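Local coordinates for protein tryptophan halogenase (Shewanella frigidimarina, PDB 2PYX) that probably acts as a flavin-dependent tryptophan halogenase that binds FAD, at residues A[107-119]-A[137-149]. Residues are numbered along the deposited sequence; the frame is centred on the assembly and turned at random. Where two conformers were deposited one is given.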
# COMPACT_ATOMS: atom_id res chain seq x y z
N ASP A 107 8.29 23.57 -0.59
CA ASP A 107 8.65 22.35 -1.35
C ASP A 107 7.70 21.22 -0.95
O ASP A 107 7.87 20.52 0.05
CB ASP A 107 10.10 21.98 -1.07
CG ASP A 107 10.53 20.69 -1.75
OD1 ASP A 107 9.78 20.19 -2.61
OD2 ASP A 107 11.62 20.23 -1.47
N SER A 108 6.67 21.07 -1.78
CA SER A 108 5.65 20.08 -1.53
C SER A 108 4.95 19.76 -2.83
O SER A 108 4.70 20.64 -3.68
CB SER A 108 4.67 20.69 -0.55
OG SER A 108 3.62 19.82 -0.25
N TYR A 109 4.65 18.48 -2.98
CA TYR A 109 3.80 18.07 -4.09
C TYR A 109 2.92 16.89 -3.67
O TYR A 109 3.20 16.21 -2.68
CB TYR A 109 4.64 17.73 -5.33
CG TYR A 109 5.25 16.35 -5.28
CD1 TYR A 109 4.56 15.24 -5.74
CD2 TYR A 109 6.51 16.13 -4.71
CE1 TYR A 109 5.13 13.97 -5.70
CE2 TYR A 109 7.08 14.85 -4.64
CZ TYR A 109 6.36 13.76 -5.12
OH TYR A 109 6.92 12.49 -5.05
N LEU A 110 1.85 16.68 -4.43
CA LEU A 110 0.90 15.61 -4.17
C LEU A 110 0.97 14.50 -5.19
O LEU A 110 1.07 14.76 -6.39
CB LEU A 110 -0.56 16.15 -4.16
CG LEU A 110 -1.61 15.11 -3.73
CD1 LEU A 110 -1.46 14.61 -2.29
CD2 LEU A 110 -3.01 15.68 -3.99
N HIS A 111 0.92 13.26 -4.69
CA HIS A 111 0.67 12.09 -5.50
C HIS A 111 -0.74 11.66 -5.13
O HIS A 111 -0.93 10.98 -4.13
CB HIS A 111 1.71 10.98 -5.27
CG HIS A 111 1.38 9.68 -5.95
ND1 HIS A 111 1.99 8.49 -5.62
CD2 HIS A 111 0.47 9.38 -6.90
CE1 HIS A 111 1.49 7.52 -6.36
NE2 HIS A 111 0.55 8.03 -7.14
N PRO A 112 -1.74 12.10 -5.93
CA PRO A 112 -3.13 11.81 -5.59
C PRO A 112 -3.54 10.40 -6.02
O PRO A 112 -2.91 9.82 -6.91
CB PRO A 112 -3.91 12.82 -6.40
CG PRO A 112 -3.09 13.16 -7.49
CD PRO A 112 -1.64 12.86 -7.18
N PHE A 113 -4.59 9.86 -5.41
CA PHE A 113 -5.19 8.62 -5.88
C PHE A 113 -6.07 8.80 -7.15
O PHE A 113 -6.22 7.85 -7.95
CB PHE A 113 -6.01 7.92 -4.79
CG PHE A 113 -5.19 7.24 -3.73
CD1 PHE A 113 -3.99 6.62 -4.06
CD2 PHE A 113 -5.68 7.13 -2.43
CE1 PHE A 113 -3.26 5.98 -3.08
CE2 PHE A 113 -4.96 6.49 -1.45
CZ PHE A 113 -3.74 5.88 -1.81
N SER A 114 -6.62 10.00 -7.37
CA SER A 114 -7.43 10.25 -8.55
C SER A 114 -6.57 10.19 -9.80
O SER A 114 -5.46 10.75 -9.83
CB SER A 114 -8.04 11.64 -8.51
OG SER A 114 -9.16 11.74 -7.68
N LEU A 115 -7.06 9.56 -10.86
CA LEU A 115 -6.37 9.62 -12.15
C LEU A 115 -6.57 10.97 -12.82
O LEU A 115 -7.58 11.65 -12.58
CB LEU A 115 -6.83 8.50 -13.08
CG LEU A 115 -6.60 7.08 -12.56
CD1 LEU A 115 -7.24 6.09 -13.51
CD2 LEU A 115 -5.13 6.79 -12.43
N PRO A 116 -5.64 11.34 -13.71
CA PRO A 116 -5.76 12.60 -14.43
C PRO A 116 -7.09 12.73 -15.14
O PRO A 116 -7.56 11.76 -15.70
CB PRO A 116 -4.61 12.51 -15.42
CG PRO A 116 -3.54 11.76 -14.65
CD PRO A 116 -4.35 10.68 -14.00
N HIS A 117 -7.66 13.91 -15.09
CA HIS A 117 -8.97 14.13 -15.69
C HIS A 117 -8.97 13.81 -17.17
O HIS A 117 -8.02 14.11 -17.88
CB HIS A 117 -9.39 15.55 -15.49
CG HIS A 117 -10.81 15.81 -15.87
ND1 HIS A 117 -11.86 15.47 -15.04
CD2 HIS A 117 -11.35 16.43 -16.94
CE1 HIS A 117 -13.00 15.83 -15.62
NE2 HIS A 117 -12.71 16.42 -16.76
N GLY A 118 -10.06 13.18 -17.61
CA GLY A 118 -10.21 12.80 -19.03
C GLY A 118 -9.29 11.70 -19.51
O GLY A 118 -9.07 11.57 -20.71
N HIS A 119 -8.77 10.89 -18.59
CA HIS A 119 -7.81 9.84 -18.94
C HIS A 119 -8.32 8.84 -19.99
O HIS A 119 -7.53 8.30 -20.76
CB HIS A 119 -7.31 9.12 -17.68
CG HIS A 119 -8.38 8.48 -16.88
ND1 HIS A 119 -8.77 7.17 -17.07
CD2 HIS A 119 -9.12 8.94 -15.85
CE1 HIS A 119 -9.73 6.87 -16.21
NE2 HIS A 119 -9.96 7.93 -15.46
N PHE A 137 1.51 20.02 -12.34
CA PHE A 137 0.84 18.94 -13.00
C PHE A 137 -0.42 18.52 -12.23
O PHE A 137 -1.50 18.42 -12.80
CB PHE A 137 1.81 17.76 -13.15
CG PHE A 137 1.21 16.53 -13.76
CD1 PHE A 137 0.63 16.54 -15.03
CD2 PHE A 137 1.20 15.34 -13.05
CE1 PHE A 137 0.08 15.38 -15.57
CE2 PHE A 137 0.67 14.19 -13.59
CZ PHE A 137 0.09 14.20 -14.83
N ALA A 138 -0.31 18.31 -10.93
CA ALA A 138 -1.46 17.82 -10.18
C ALA A 138 -2.62 18.83 -10.17
O ALA A 138 -3.77 18.45 -10.36
CB ALA A 138 -1.09 17.46 -8.77
N GLU A 139 -2.30 20.11 -10.00
CA GLU A 139 -3.40 21.08 -10.10
C GLU A 139 -4.05 21.09 -11.49
O GLU A 139 -5.28 21.28 -11.59
CB GLU A 139 -2.92 22.47 -9.74
CG GLU A 139 -4.09 23.47 -9.70
CD GLU A 139 -3.72 24.85 -9.20
OE1 GLU A 139 -2.70 25.01 -8.50
OE2 GLU A 139 -4.48 25.80 -9.53
N ALA A 140 -3.24 20.93 -12.54
CA ALA A 140 -3.74 21.00 -13.90
C ALA A 140 -4.67 19.85 -14.24
O ALA A 140 -5.58 20.03 -15.07
CB ALA A 140 -2.59 21.05 -14.89
N VAL A 141 -4.48 18.66 -13.65
CA VAL A 141 -5.16 17.45 -14.13
C VAL A 141 -6.06 16.79 -13.12
O VAL A 141 -6.75 15.84 -13.45
CB VAL A 141 -4.18 16.37 -14.68
CG1 VAL A 141 -3.27 16.93 -15.75
CG2 VAL A 141 -3.37 15.76 -13.55
N CYS A 142 -6.07 17.25 -11.88
CA CYS A 142 -6.96 16.64 -10.91
C CYS A 142 -7.46 17.69 -9.95
O CYS A 142 -7.00 18.83 -9.96
CB CYS A 142 -6.31 15.46 -10.16
SG CYS A 142 -5.19 15.93 -8.77
N SER A 143 -8.49 17.33 -9.20
CA SER A 143 -9.05 18.26 -8.22
C SER A 143 -8.48 18.04 -6.83
O SER A 143 -8.56 18.90 -5.96
CB SER A 143 -10.59 18.17 -8.18
OG SER A 143 -11.02 16.89 -7.77
N GLN A 144 -7.85 16.89 -6.60
CA GLN A 144 -7.41 16.54 -5.24
C GLN A 144 -6.31 17.39 -4.67
O GLN A 144 -6.16 17.50 -3.46
CB GLN A 144 -6.96 15.07 -5.19
CG GLN A 144 -8.10 14.18 -4.96
CD GLN A 144 -7.75 12.69 -4.89
OE1 GLN A 144 -6.88 12.24 -5.61
NE2 GLN A 144 -8.51 11.93 -4.09
N GLN A 145 -5.47 17.98 -5.52
CA GLN A 145 -4.40 18.83 -4.99
C GLN A 145 -5.02 19.96 -4.20
O GLN A 145 -4.75 20.12 -3.01
CB GLN A 145 -3.48 19.35 -6.09
CG GLN A 145 -2.39 20.35 -5.67
CD GLN A 145 -1.47 19.82 -4.55
OE1 GLN A 145 -1.94 19.30 -3.53
NE2 GLN A 145 -0.17 19.95 -4.74
N VAL A 146 -5.93 20.68 -4.85
CA VAL A 146 -6.62 21.80 -4.22
C VAL A 146 -7.49 21.34 -3.04
O VAL A 146 -7.44 21.95 -1.98
CB VAL A 146 -7.45 22.59 -5.27
CG1 VAL A 146 -8.36 23.58 -4.58
CG2 VAL A 146 -6.52 23.29 -6.26
N LEU A 147 -8.24 20.25 -3.21
CA LEU A 147 -9.17 19.82 -2.19
C LEU A 147 -8.47 19.30 -0.93
O LEU A 147 -8.87 19.58 0.18
CB LEU A 147 -10.13 18.78 -2.77
CG LEU A 147 -10.95 19.29 -3.97
CD1 LEU A 147 -11.69 18.18 -4.69
CD2 LEU A 147 -11.94 20.35 -3.54
N THR A 148 -7.39 18.55 -1.11
CA THR A 148 -6.65 18.03 0.03
C THR A 148 -5.90 19.16 0.76
O THR A 148 -5.75 19.10 1.97
CB THR A 148 -5.72 16.86 -0.35
OG1 THR A 148 -4.78 17.30 -1.33
CG2 THR A 148 -6.52 15.70 -0.89
N GLN A 149 -5.44 20.17 0.01
CA GLN A 149 -4.81 21.34 0.65
C GLN A 149 -5.80 22.00 1.61
O GLN A 149 -5.42 22.54 2.67
CB GLN A 149 -4.33 22.32 -0.41
CG GLN A 149 -3.05 21.85 -1.10
CD GLN A 149 -2.65 22.70 -2.31
OE1 GLN A 149 -1.48 22.70 -2.70
NE2 GLN A 149 -3.61 23.42 -2.90
O HOH W 1 -9.46 14.58 -8.85
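Pro116 brings CG to 4.4 Å from CZ of Phe137, at the start of a pair of short helices, 137-141 and 144-149, that pack against strand 108-112 and the loop after it. The strand belongs to the mixed sheet of the tryptophan halogenase fold and pairs antiparallel with 87-95, which carries Lys89, the predicted active-site residue. Further along the first helix, Val141 lies beside Pro116, the two side chains pointing the same way, with CG2 3.9 Å from Pro116 CB; the backbone adds a bond next to this pair, His117 N donating to Val141 O over 2.7 Å, nearly straight at 161° and in the carbonyl plane. Helical geometry breaks off at Cys142, whose SG, in one of its two conformers, packs 3.7 Å from Pro112 CG. Ser143 N then donates to a water that also bonds Ser114 OG, bridging the segments.

Gln144 reaches across with a chain extended beyond CG to the loop after the strand, where OE1 accepts from Ser114 N at 2.9 Å, the donor tilted well out of the carbonyl plane. NE2 of the same amide is held by Gln90 OE1 and Asn167 O, so bonds at both polar ends fix its rotation. A leucine here would probably leave Ser114 N without its acceptor and strip Gln90 and Asn167 of a shared donor. Gln145 lays its amide beside Leu110 CB, while OE1 bonds Arg93 of the neighbouring strand. Helix 144-149 crosses the strand at 112°, and Leu110, its CG anti to the backbone N (chi1 -173°), is directed at the helix: CD2 stops 3.6 Å from Thr148 OG1, a hydroxyl that donates its proton to Gln144 O.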